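Local coordinates for protein copper-transporting ATPase PAA1, chloroplastic (PDB 5LBD) that moves monovalent copper across the chloroplast envelope at the cost of ATP, this chain being its nucleotide-binding N-domain, at residues A[30-34]-A[48-54]; A[60-66]-A[77-81]; A[70-76]-A[91-95]; A[114-118]-A[127-131]. The protein carries 2 engineered substitutions. One frame throughout, in Å; residues are numbered along the deposited sequence.

Interaction 1. Residues A[30-34]-A[48-54]; sequences LMLAA and IVKAARA
A34 and A52 meet methyl to methyl where two helices cross: their CB atoms stand 3.4 Å apart, tighter than usual van der Waals contact. The short helical segments approach to 8.5 Å between axes, with 136° between their directions, and small residues on both sides permit that closeness. A52 CB also presses on the backbone of the other helix, 3.3 Å from L30 O. One turn back, I48 enters with its CG2 branch, which lies anti to its own backbone N; the methyl rests 3.8 Å from A33 CB and touches A34 N. V49 adds a looser contact, its CG2 beside A34 O.

The selenomethionine M31 runs along the border of the crossing. From CB, which leaves the helix obliquely to the partner, the chain carries CG to 3.9 Å from A52 O. SE then reaches 4.2 Å from A54 CB. A bend at the last torsion (chi3 -49°) turns CE toward M60 of the loop after helix 43-52, whose CE it meets in the M60 conformer described.

Helices 26-37 and 43-52 pair here on one face of the antiparallel sheet. L30 reaches I128 and V10, A33 leans on I118, I48 on V116 and F130, and A51 touches V7 of edge strand 7-11.

Interaction 2. Residues A[60-66]-A[77-81]; sequences MKAEDGT and AIVNN
The loop 60-66 runs past the end of strand 74-79 in the opposite direction, with A62 facing V79 and T66 facing A77, the CA atoms of the latter pair 5.0 Å apart. E63 N donates to I78 O at 2.7 Å, nearly along the C=O axis, and A62 CA brings a C-H to the same oxygen at 3.1 Å. A type II turn from E63 to T66, with G65 at its positive-phi corner, then folds the loop back. In the T66 conformer described, OG1 stands between its backbone N and carbonyl carbon (chi1 67°). There it gives its proton to E63 O and accepts the N-H of I78 at 3.1 Å, in an almost straight bond of 171°. E63 O thus holds both T66 N and T66 OG1.

In the N-domain sheet, strand 74-79 pairs with 82-87, and N80 and N81, both with positive phi, make the tight connection between the two. The loop 60-66 flanks the end of 74-79 before the chain enters the edge strand 68-70.

E63, extended beyond CG, lies across I78 and sets CD 3.4 Å from CG2. Its OE1 comes to 3.5 Å from N81 ND2, the carboxylate and amide planes nearly perpendicular. Replacing E63 by an alanine would probably bare the CG2 branch of I78 and take the carboxylate from beside N81. A62 CB meets A77 CB at 3.7 Å. In the conformer described, M60 rests CB on V79 CG1 and crosses N80 at about a right angle, M60 CG 3.5 Å from N80 ND2.

Interaction 3. Residues A[70-76]-A[91-95]; sequences EPGSGAV and WVKRH
The indole of W91 lies flat over the backbone of G74 in a CH-pi contact, G74 CA sitting 3.5 Å from the centroid of the five-membered ring, only 7° off its normal. A side chain at G74 would collide with W91 CD1, so this close contact depends on the glycine. H95 occupies the opposite face, holding CE1 over the rim of the indole while its ND1 bonds W91 O at 2.8 Å. The first torsion of W91 (chi1 171°) sends the ring away from its own backbone N, across the strand, and NE1 reaches A75 O at 2.9 Å from above the carbonyl plane.

At the far edge of the indole, E70 brings CD to 3.4 Å from CZ3, the carboxylate turned 77° from the ring. R94 grips E70 end-on in a two-pronged salt bridge of nearly straight bonds: NH1 to OE1 at 3.0 Å and NH2 to OE2 at 2.9 Å. Both oxygens lie near the guanidinium plane, whereas the carboxylate is tilted against it. One face of the guanidinium also passes over W91 CE3. A leucine in place of W91 would probably leave A75 O without the indole N-H and uncover the backbone at G74.

S73 and G74 both face E70 in a classic beta bulge. G72-S73-G74 matches the GxG motif of P1B-ATPase N-domains, which in relatives borders the ATP pocket; the helix 89-94 packs against that turn here.

Interaction 4. Residues A[114-118]-A[127-131]; sequences SVVYI and VIRFE
V127 opens the pairing opposite Y117, a non-hydrogen-bonded pair, by laying CG2 over one face of the Y117 ring, 3.9 Å from its centroid. That methyl points anti to the backbone N, which brings it alongside the tyrosine. The same branch touches V115 CB; V115, Y117, V127 and R129 share one face of the sheet.

I128 follows as a hydrogen-bonded pair with V116: its N donates to V116 O at 2.8 Å, and its O accepts V116 N at 3.0 Å. On the other face, its CD1 meets I118 CD1 at 3.9 Å.

R129 faces V115 in a non-hydrogen-bonded pair. Its guanidinium makes two salt bridges: NE to E9 of strand 7-11, and NH2 to E131 OE2 at 3.0 Å.

F130 N bonds S114 O at 3.0 Å, and the same oxygen lies at the edge of the phenyl ring. Farther along that edge, CE1 meets V116 CG2 at 3.9 Å in the valine conformer described.

Strands 115-120 and 123-130 form a hairpin within the sheet, flanked by 82-87 and 7-11. Helix 101-107 packs on V127 and Y117; V44 and A47 of helix 43-52 lie against F130, and V29 of helix 26-37 against I118.

In the fold
The helix pair of interaction 1 packs on the hairpin of interaction 4: I48 CG1 lies 3.7 Å from F130 CZ, and A33 CB 3.9 Å from I118 CD1. The same helix 26-37 also meets interaction 2, where L32 CD2 lies 3.9 Å from V79 CG1. Strand 74-79 connects interactions 2 and 3, whose centres are about 16 Å apart and which have no other touch. Interactions 1 and 3 lie on opposite sides of the chain's centre, about 8 Å apart at their nearest atoms. Interaction 3 holds the GxG turn, so by analogy with related P1B-ATPases it is probably the contact nearest the nucleotide site. The other three join parts of the N-domain fold.

Interaction 1. Residues A[30-34]-A[48-54]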
loop_
_atom_site.group_PDB
_atom_site.type_symbol
_atom_site.label_atom_id
_atom_site.label_comp_id
_atom_site.label_asym_id
_atom_site.label_seq_id
_atom_site.Cartn_x
_atom_site.Cartn_y
_atom_site.Cartn_z
ATOM N N LEU A 30 -2.426 1.914 5.979
ATOM C CA LEU A 30 -2.884 0.529 5.943
ATOM C C LEU A 30 -4.274 0.420 5.326
ATOM O O LEU A 30 -4.556 -0.508 4.546
ATOM C CB LEU A 30 -2.894 -0.086 7.338
ATOM C CG LEU A 30 -1.531 -0.476 7.855
ATOM C CD1 LEU A 30 -1.665 -0.890 9.279
ATOM C CD2 LEU A 30 -0.928 -1.604 7.052
HETATM N N MSE A 31 -5.170 1.314 5.689
HETATM C CA MSE A 31 -6.519 1.238 5.176
HETATM C C MSE A 31 -6.561 1.569 3.676
HETATM O O MSE A 31 -7.280 0.936 2.949
HETATM C CB MSE A 31 -7.422 2.127 6.018
HETATM C CG MSE A 31 -7.559 1.590 7.454
HETATM SE SE MSE A 31 -8.975 2.386 8.471
HETATM C CE MSE A 31 -8.520 4.129 8.079
ATOM N N LEU A 32 -5.749 2.519 3.208
ATOM C CA LEU A 32 -5.736 2.805 1.777
ATOM C C LEU A 32 -5.161 1.631 1.009
ATOM O O LEU A 32 -5.684 1.232 -0.033
ATOM C CB LEU A 32 -4.891 4.055 1.522
ATOM C CG LEU A 32 -5.467 5.391 1.951
ATOM C CD1 LEU A 32 -4.377 6.432 1.956
ATOM C CD2 LEU A 32 -6.599 5.815 1.063
ATOM N N ALA A 33 -4.058 1.080 1.503
ATOM C CA ALA A 33 -3.456 -0.062 0.797
ATOM C C ALA A 33 -4.392 -1.270 0.802
ATOM O O ALA A 33 -4.540 -1.968 -0.203
ATOM C CB ALA A 33 -2.126 -0.420 1.437
ATOM N N ALA A 34 -5.080 -1.502 1.916
ATOM C CA ALA A 34 -6.013 -2.611 1.960
ATOM C C ALA A 34 -7.150 -2.444 0.964
ATOM O O ALA A 34 -7.680 -3.435 0.476
ATOM C CB ALA A 34 -6.569 -2.773 3.360
ATOM N N ILE A 48 -1.760 -7.282 4.446
ATOM C CA ILE A 48 -2.172 -5.883 4.560
ATOM C C ILE A 48 -3.653 -5.801 4.919
ATOM O O ILE A 48 -4.057 -5.078 5.840
ATOM C CB ILE A 48 -1.863 -5.136 3.253
ATOM C CG1 ILE A 48 -0.349 -5.025 3.076
ATOM C CG2 ILE A 48 -2.461 -3.763 3.281
ATOM C CD1 ILE A 48 0.037 -4.487 1.744
ATOM N N VAL A 49 -4.488 -6.552 4.191
ATOM C CA VAL A 49 -5.913 -6.553 4.459
ATOM C C VAL A 49 -6.200 -6.942 5.914
ATOM O O VAL A 49 -7.051 -6.343 6.571
ATOM C CB VAL A 49 -6.622 -7.463 3.442
ATOM C CG1 VAL A 49 -8.059 -7.663 3.819
ATOM C CG2 VAL A 49 -6.496 -6.877 2.077
ATOM N N LYS A 50 -5.545 -7.995 6.412
ATOM C CA LYS A 50 -5.771 -8.454 7.774
ATOM C C LYS A 50 -5.392 -7.370 8.771
ATOM O O LYS A 50 -6.143 -7.087 9.712
ATOM C CB LYS A 50 -4.946 -9.715 8.022
ATOM C CG LYS A 50 -5.135 -10.321 9.412
ATOM C CD LYS A 50 -4.336 -11.597 9.631
ATOM C CE LYS A 50 -4.723 -12.242 10.953
ATOM N NZ LYS A 50 -3.862 -13.408 11.271
ATOM N N ALA A 51 -4.239 -6.748 8.560
ATOM C CA ALA A 51 -3.752 -5.744 9.509
ATOM C C ALA A 51 -4.667 -4.526 9.536
ATOM O O ALA A 51 -4.816 -3.883 10.582
ATOM C CB ALA A 51 -2.325 -5.322 9.123
ATOM N N ALA A 52 -5.294 -4.213 8.419
ATOM C CA ALA A 52 -6.061 -2.998 8.213
ATOM C C ALA A 52 -7.517 -3.110 8.613
ATOM O O ALA A 52 -8.220 -2.093 8.612
ATOM C CB ALA A 52 -5.979 -2.586 6.739
ATOM N N ARG A 53 -8.006 -4.301 8.942
ATOM C CA ARG A 53 -9.412 -4.479 9.273
ATOM C C ARG A 53 -9.813 -3.501 10.368
ATOM O O ARG A 53 -9.089 -3.317 11.345
ATOM C CB ARG A 53 -9.674 -5.905 9.762
ATOM C CG ARG A 53 -9.572 -6.984 8.734
ATOM C CD ARG A 53 -9.570 -8.374 9.383
ATOM N NE ARG A 53 -8.366 -8.647 10.197
ATOM C CZ ARG A 53 -8.348 -8.867 11.505
ATOM N NH1 ARG A 53 -9.474 -8.834 12.216
ATOM N NH2 ARG A 53 -7.195 -9.123 12.114
ATOM N N ALA A 54 -10.952 -2.848 10.192
ATOM C CA ALA A 54 -11.421 -1.859 11.161
ATOM C C ALA A 54 -12.930 -1.992 11.207
ATOM O O ALA A 54 -13.631 -1.342 10.436
ATOM C CB ALA A 54 -10.998 -0.449 10.783
#

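Interaction 2. Residues A[60-66]-A[77-81]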
loop_
_atom_site.group_PDB
_atom_site.type_symbol
_atom_site.label_atom_id
_atom_site.label_comp_id
_atom_site.label_asym_id
_atom_site.label_seq_id
_atom_site.Cartn_x
_atom_site.Cartn_y
_atom_site.Cartn_z
HETATM N N MSE A 60 -13.176 2.425 3.363
HETATM C CA MSE A 60 -12.794 2.988 2.079
HETATM C C MSE A 60 -12.797 1.887 1.048
HETATM O O MSE A 60 -12.324 0.785 1.332
HETATM C CB MSE A 60 -11.403 3.595 2.131
HETATM C CG MSE A 60 -11.144 4.531 3.281
HETATM SE SE MSE A 60 -9.240 4.921 3.284
HETATM C CE MSE A 60 -9.124 6.107 4.831
ATOM N N LYS A 61 -13.305 2.175 -0.145
ATOM C CA LYS A 61 -13.310 1.190 -1.212
ATOM C C LYS A 61 -12.680 1.758 -2.473
ATOM O O LYS A 61 -12.770 2.956 -2.764
ATOM C CB LYS A 61 -14.740 0.716 -1.521
ATOM C CG LYS A 61 -15.114 -0.608 -0.854
ATOM C CD LYS A 61 -16.509 -1.118 -1.277
ATOM C CE LYS A 61 -17.632 -0.426 -0.496
ATOM N NZ LYS A 61 -18.944 -1.179 -0.511
ATOM N N ALA A 62 -12.039 0.869 -3.215
ATOM C CA ALA A 62 -11.585 1.193 -4.548
ATOM C C ALA A 62 -12.781 1.455 -5.454
ATOM O O ALA A 62 -13.834 0.822 -5.331
ATOM C CB ALA A 62 -10.732 0.050 -5.102
ATOM N N GLU A 63 -12.592 2.368 -6.384
ATOM C CA GLU A 63 -13.644 2.618 -7.375
ATOM C C GLU A 63 -13.794 1.391 -8.258
ATOM O O GLU A 63 -12.843 0.805 -8.675
ATOM C CB GLU A 63 -13.433 3.875 -8.240
ATOM C CG GLU A 63 -13.410 5.162 -7.477
ATOM C CD GLU A 63 -13.227 6.413 -8.373
ATOM O OE1 GLU A 63 -13.365 7.540 -7.869
ATOM O OE2 GLU A 63 -12.918 6.239 -9.577
ATOM N N ASP A 64 -15.029 1.068 -8.598
ATOM C CA ASP A 64 -15.285 -0.105 -9.419
ATOM C C ASP A 64 -14.533 -0.014 -10.735
ATOM O O ASP A 64 -14.525 1.031 -11.396
ATOM C CB ASP A 64 -16.781 -0.244 -9.684
ATOM C CG ASP A 64 -17.591 -0.323 -8.412
ATOM O OD1 ASP A 64 -17.003 -0.603 -7.343
ATOM O OD2 ASP A 64 -18.823 -0.113 -8.490
ATOM N N GLY A 65 -13.866 -1.103 -11.098
ATOM C CA GLY A 65 -13.179 -1.192 -12.361
ATOM C C GLY A 65 -11.824 -0.511 -12.444
ATOM O O GLY A 65 -11.221 -0.519 -13.519
ATOM N N THR A 66 -11.319 0.089 -11.357
ATOM C CA THR A 66 -10.041 0.784 -11.407
ATOM C C THR A 66 -8.868 -0.060 -10.923
ATOM O O THR A 66 -7.726 0.368 -11.070
ATOM C CB THR A 66 -10.073 2.078 -10.581
ATOM O OG1 THR A 66 -10.202 1.761 -9.185
ATOM C CG2 THR A 66 -11.218 2.974 -11.036
ATOM N N ALA A 77 -5.250 1.329 -7.575
ATOM C CA ALA A 77 -6.681 1.544 -7.722
ATOM C C ALA A 77 -6.942 2.980 -7.318
ATOM O O ALA A 77 -6.079 3.649 -6.745
ATOM C CB ALA A 77 -7.498 0.542 -6.882
ATOM N N ILE A 78 -8.125 3.462 -7.623
ATOM C CA ILE A 78 -8.567 4.747 -7.119
ATOM C C ILE A 78 -9.321 4.482 -5.833
ATOM O O ILE A 78 -10.307 3.747 -5.821
ATOM C CB ILE A 78 -9.444 5.484 -8.127
ATOM C CG1 ILE A 78 -8.696 5.641 -9.448
ATOM C CG2 ILE A 78 -9.905 6.843 -7.588
ATOM C CD1 ILE A 78 -7.459 6.460 -9.359
ATOM N N VAL A 79 -8.882 5.123 -4.758
ATOM C CA VAL A 79 -9.541 4.993 -3.465
ATOM C C VAL A 79 -9.892 6.389 -2.999
ATOM O O VAL A 79 -9.000 7.230 -2.851
ATOM C CB VAL A 79 -8.639 4.280 -2.453
ATOM C CG1 VAL A 79 -9.355 4.098 -1.123
ATOM C CG2 VAL A 79 -8.203 2.967 -2.993
ATOM N N ASN A 80 -11.183 6.636 -2.797
ATOM C CA ASN A 80 -11.676 7.949 -2.411
ATOM C C ASN A 80 -10.963 9.041 -3.196
ATOM O O ASN A 80 -10.383 9.971 -2.638
ATOM C CB ASN A 80 -11.523 8.158 -0.909
ATOM C CG ASN A 80 -12.447 7.247 -0.089
ATOM O OD1 ASN A 80 -13.390 6.650 -0.620
ATOM N ND2 ASN A 80 -12.182 7.150 1.216
ATOM N N ASN A 81 -10.991 8.901 -4.521
ATOM C CA ASN A 81 -10.496 9.899 -5.457
ATOM C C ASN A 81 -8.981 10.053 -5.442
ATOM O O ASN A 81 -8.456 11.041 -5.971
ATOM C CB ASN A 81 -11.147 11.258 -5.218
ATOM C CG ASN A 81 -12.603 11.260 -5.569
ATOM O OD1 ASN A 81 -13.453 11.616 -4.758
ATOM N ND2 ASN A 81 -12.906 10.859 -6.797
#

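Interaction 3. Residues A[70-76]-A[91-95]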
loop_
_atom_site.group_PDB
_atom_site.type_symbol
_atom_site.label_atom_id
_atom_site.label_comp_id
_atom_site.label_asym_id
_atom_site.label_seq_id
_atom_site.Cartn_x
_atom_site.Cartn_y
_atom_site.Cartn_z
ATOM N N GLU A 70 0.291 -5.356 -12.158
ATOM C CA GLU A 70 1.309 -6.015 -12.976
ATOM C C GLU A 70 2.029 -6.974 -12.040
ATOM O O GLU A 70 2.726 -6.503 -11.117
ATOM C CB GLU A 70 2.268 -4.983 -13.574
ATOM C CG GLU A 70 1.592 -4.094 -14.608
ATOM C CD GLU A 70 2.498 -3.026 -15.215
ATOM O OE1 GLU A 70 3.742 -3.157 -15.137
ATOM O OE2 GLU A 70 1.951 -2.055 -15.793
ATOM N N PRO A 71 1.822 -8.277 -12.150
ATOM C CA PRO A 71 2.351 -9.213 -11.151
ATOM C C PRO A 71 3.850 -9.061 -10.954
ATOM O O PRO A 71 4.612 -8.933 -11.905
ATOM C CB PRO A 71 1.992 -10.585 -11.732
ATOM C CG PRO A 71 1.740 -10.344 -13.167
ATOM C CD PRO A 71 1.153 -8.995 -13.253
ATOM N N GLY A 72 4.268 -8.997 -9.698
ATOM C CA GLY A 72 5.672 -8.845 -9.392
ATOM C C GLY A 72 6.140 -7.411 -9.294
ATOM O O GLY A 72 7.259 -7.165 -8.818
ATOM N N SER A 73 5.335 -6.459 -9.752
ATOM C CA SER A 73 5.649 -5.048 -9.658
ATOM C C SER A 73 4.713 -4.306 -8.721
ATOM O O SER A 73 5.171 -3.651 -7.798
ATOM C CB SER A 73 5.588 -4.406 -11.044
ATOM O OG SER A 73 6.563 -4.984 -11.901
ATOM N N GLY A 74 3.403 -4.403 -8.907
ATOM C CA GLY A 74 2.501 -3.795 -7.941
ATOM C C GLY A 74 1.083 -3.745 -8.457
ATOM O O GLY A 74 0.749 -4.294 -9.509
ATOM N N ALA A 75 0.258 -3.065 -7.667
ATOM C CA ALA A 75 -1.138 -2.822 -7.969
ATOM C C ALA A 75 -1.465 -1.360 -7.740
ATOM O O ALA A 75 -0.730 -0.628 -7.068
ATOM C CB ALA A 75 -2.064 -3.697 -7.113
ATOM N N VAL A 76 -2.591 -0.942 -8.312
ATOM C CA VAL A 76 -3.084 0.426 -8.194
ATOM C C VAL A 76 -4.603 0.402 -8.279
ATOM O O VAL A 76 -5.191 -0.449 -8.958
ATOM C CB VAL A 76 -2.456 1.325 -9.292
ATOM C CG1 VAL A 76 -2.730 0.778 -10.655
ATOM C CG2 VAL A 76 -2.940 2.790 -9.174
ATOM N N TRP A 91 7.705 0.655 -8.953
ATOM C CA TRP A 91 6.298 0.755 -9.334
ATOM C C TRP A 91 5.682 2.058 -8.858
ATOM O O TRP A 91 5.003 2.759 -9.614
ATOM C CB TRP A 91 5.541 -0.440 -8.747
ATOM C CG TRP A 91 4.083 -0.443 -8.836
ATOM C CD1 TRP A 91 3.196 -0.160 -7.840
ATOM C CD2 TRP A 91 3.307 -0.811 -9.980
ATOM N NE1 TRP A 91 1.917 -0.312 -8.305
ATOM C CE2 TRP A 91 1.959 -0.719 -9.618
ATOM C CE3 TRP A 91 3.631 -1.202 -11.276
ATOM C CZ2 TRP A 91 0.922 -1.023 -10.502
ATOM C CZ3 TRP A 91 2.599 -1.504 -12.167
ATOM C CH2 TRP A 91 1.264 -1.399 -11.784
ATOM N N VAL A 92 5.918 2.420 -7.606
ATOM C CA VAL A 92 5.273 3.613 -7.096
ATOM C C VAL A 92 5.890 4.864 -7.700
ATOM O O VAL A 92 5.193 5.858 -7.913
ATOM C CB VAL A 92 5.319 3.615 -5.559
ATOM C CG1 VAL A 92 4.669 2.326 -5.008
ATOM C CG2 VAL A 92 6.735 3.802 -5.035
ATOM N N LYS A 93 7.198 4.853 -7.972
ATOM C CA LYS A 93 7.814 5.972 -8.682
ATOM C C LYS A 93 7.308 6.083 -10.115
ATOM O O LYS A 93 7.171 7.191 -10.654
ATOM C CB LYS A 93 9.323 5.799 -8.711
ATOM C CG LYS A 93 10.075 5.983 -7.414
ATOM C CD LYS A 93 11.568 5.696 -7.689
ATOM C CE LYS A 93 12.493 6.121 -6.581
ATOM N NZ LYS A 93 13.925 5.928 -7.020
ATOM N N ARG A 94 7.092 4.944 -10.771
ATOM C CA ARG A 94 6.637 4.991 -12.157
ATOM C C ARG A 94 5.266 5.635 -12.232
ATOM O O ARG A 94 4.945 6.323 -13.204
ATOM C CB ARG A 94 6.582 3.588 -12.762
ATOM C CG ARG A 94 6.621 3.546 -14.244
ATOM C CD ARG A 94 6.284 2.114 -14.647
ATOM N NE ARG A 94 4.845 1.877 -14.713
ATOM C CZ ARG A 94 4.289 0.684 -14.907
ATOM N NH1 ARG A 94 5.038 -0.418 -14.960
ATOM N NH2 ARG A 94 2.980 0.580 -15.034
ATOM N N HIS A 95 4.472 5.427 -11.205
ATOM C CA HIS A 95 3.153 6.025 -11.093
ATOM C C HIS A 95 3.179 7.451 -10.524
ATOM O O HIS A 95 2.101 7.995 -10.221
ATOM C CB HIS A 95 2.277 5.118 -10.233
ATOM C CG HIS A 95 1.840 3.878 -10.941
ATOM N ND1 HIS A 95 2.660 2.786 -11.141
ATOM C CD2 HIS A 95 0.674 3.589 -11.555
ATOM C CE1 HIS A 95 2.017 1.886 -11.862
ATOM N NE2 HIS A 95 0.805 2.344 -12.115
#

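Interaction 4. Residues A[114-118]-A[127-131]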
loop_
_atom_site.group_PDB
_atom_site.type_symbol
_atom_site.label_atom_id
_atom_site.label_comp_id
_atom_site.label_asym_id
_atom_site.label_seq_id
_atom_site.Cartn_x
_atom_site.Cartn_y
_atom_site.Cartn_z
ATOM N N SER A 114 9.965 -9.166 3.543
ATOM C CA SER A 114 9.815 -8.300 2.377
ATOM C C SER A 114 9.238 -6.942 2.750
ATOM O O SER A 114 8.866 -6.703 3.895
ATOM C CB SER A 114 8.919 -8.963 1.328
ATOM O OG SER A 114 7.570 -9.027 1.760
ATOM N N VAL A 115 9.185 -6.041 1.768
ATOM C CA VAL A 115 8.624 -4.710 1.947
ATOM C C VAL A 115 7.770 -4.343 0.747
ATOM O O VAL A 115 7.968 -4.840 -0.370
ATOM C CB VAL A 115 9.694 -3.610 2.153
ATOM C CG1 VAL A 115 10.717 -4.000 3.243
ATOM C CG2 VAL A 115 10.403 -3.257 0.861
ATOM N N VAL A 116 6.788 -3.498 0.978
ATOM C CA VAL A 116 6.075 -2.838 -0.106
ATOM C C VAL A 116 6.039 -1.341 0.159
ATOM O O VAL A 116 6.104 -0.874 1.304
ATOM C CB VAL A 116 4.652 -3.411 -0.300
ATOM C CG1 VAL A 116 4.721 -4.920 -0.418
ATOM C CG2 VAL A 116 3.741 -3.019 0.836
ATOM N N TYR A 117 5.986 -0.583 -0.923
ATOM C CA TYR A 117 5.877 0.860 -0.885
ATOM C C TYR A 117 4.455 1.258 -1.259
ATOM O O TYR A 117 3.800 0.591 -2.071
ATOM C CB TYR A 117 6.893 1.515 -1.822
ATOM C CG TYR A 117 8.333 1.356 -1.339
ATOM C CD1 TYR A 117 9.030 0.209 -1.574
ATOM C CD2 TYR A 117 8.926 2.338 -0.567
ATOM C CE1 TYR A 117 10.333 0.030 -1.108
ATOM C CE2 TYR A 117 10.248 2.179 -0.112
ATOM C CZ TYR A 117 10.921 1.010 -0.388
ATOM O OH TYR A 117 12.200 0.792 0.050
ATOM N N ILE A 118 4.025 2.374 -0.706
ATOM C CA ILE A 118 2.698 2.918 -0.902
ATOM C C ILE A 118 2.838 4.312 -1.481
ATOM O O ILE A 118 3.466 5.189 -0.871
ATOM C CB ILE A 118 1.907 2.975 0.403
ATOM C CG1 ILE A 118 1.951 1.629 1.141
ATOM C CG2 ILE A 118 0.488 3.389 0.100
ATOM C CD1 ILE A 118 1.472 0.468 0.341
ATOM N N VAL A 127 6.339 3.019 3.625
ATOM C CA VAL A 127 6.872 1.703 3.326
ATOM C C VAL A 127 6.306 0.787 4.403
ATOM O O VAL A 127 6.175 1.185 5.564
ATOM C CB VAL A 127 8.418 1.682 3.249
ATOM C CG1 VAL A 127 9.062 2.137 4.541
ATOM C CG2 VAL A 127 8.913 0.295 2.859
ATOM N N ILE A 128 5.923 -0.416 4.019
ATOM C CA ILE A 128 5.429 -1.421 4.954
ATOM C C ILE A 128 6.409 -2.581 4.970
ATOM O O ILE A 128 6.755 -3.119 3.908
ATOM C CB ILE A 128 4.016 -1.926 4.596
ATOM C CG1 ILE A 128 3.035 -0.755 4.473
ATOM C CG2 ILE A 128 3.551 -2.955 5.634
ATOM C CD1 ILE A 128 1.683 -1.148 3.904
ATOM N N ARG A 129 6.839 -2.974 6.158
ATOM C CA ARG A 129 7.725 -4.111 6.353
ATOM C C ARG A 129 6.932 -5.302 6.865
ATOM O O ARG A 129 6.004 -5.148 7.670
ATOM C CB ARG A 129 8.844 -3.803 7.353
ATOM C CG ARG A 129 9.589 -2.532 7.100
ATOM C CD ARG A 129 10.899 -2.501 7.898
ATOM N NE ARG A 129 10.808 -3.175 9.193
ATOM C CZ ARG A 129 11.198 -4.428 9.424
ATOM N NH1 ARG A 129 11.719 -5.159 8.444
ATOM N NH2 ARG A 129 11.058 -4.957 10.638
ATOM N N PHE A 130 7.327 -6.490 6.413
ATOM C CA PHE A 130 6.715 -7.766 6.762
ATOM C C PHE A 130 7.774 -8.705 7.306
ATOM O O PHE A 130 8.898 -8.726 6.804
ATOM C CB PHE A 130 6.091 -8.436 5.542
ATOM C CG PHE A 130 5.072 -7.614 4.859
ATOM C CD1 PHE A 130 5.448 -6.598 4.026
ATOM C CD2 PHE A 130 3.719 -7.825 5.062
ATOM C CE1 PHE A 130 4.507 -5.806 3.388
ATOM C CE2 PHE A 130 2.782 -7.030 4.423
ATOM C CZ PHE A 130 3.166 -6.042 3.595
ATOM N N GLU A 131 7.407 -9.500 8.302
ATOM C CA GLU A 131 8.287 -10.550 8.804
ATOM C C GLU A 131 7.534 -11.877 8.784
ATOM O O GLU A 131 6.384 -11.930 8.334
ATOM C CB GLU A 131 8.780 -10.237 10.219
ATOM C CG GLU A 131 9.647 -8.981 10.324
ATOM C CD GLU A 131 10.051 -8.652 11.766
ATOM O OE1 GLU A 131 9.779 -9.469 12.674
ATOM O OE2 GLU A 131 10.637 -7.569 11.989
ATOM O OXT GLU A 131 8.046 -12.917 9.207
#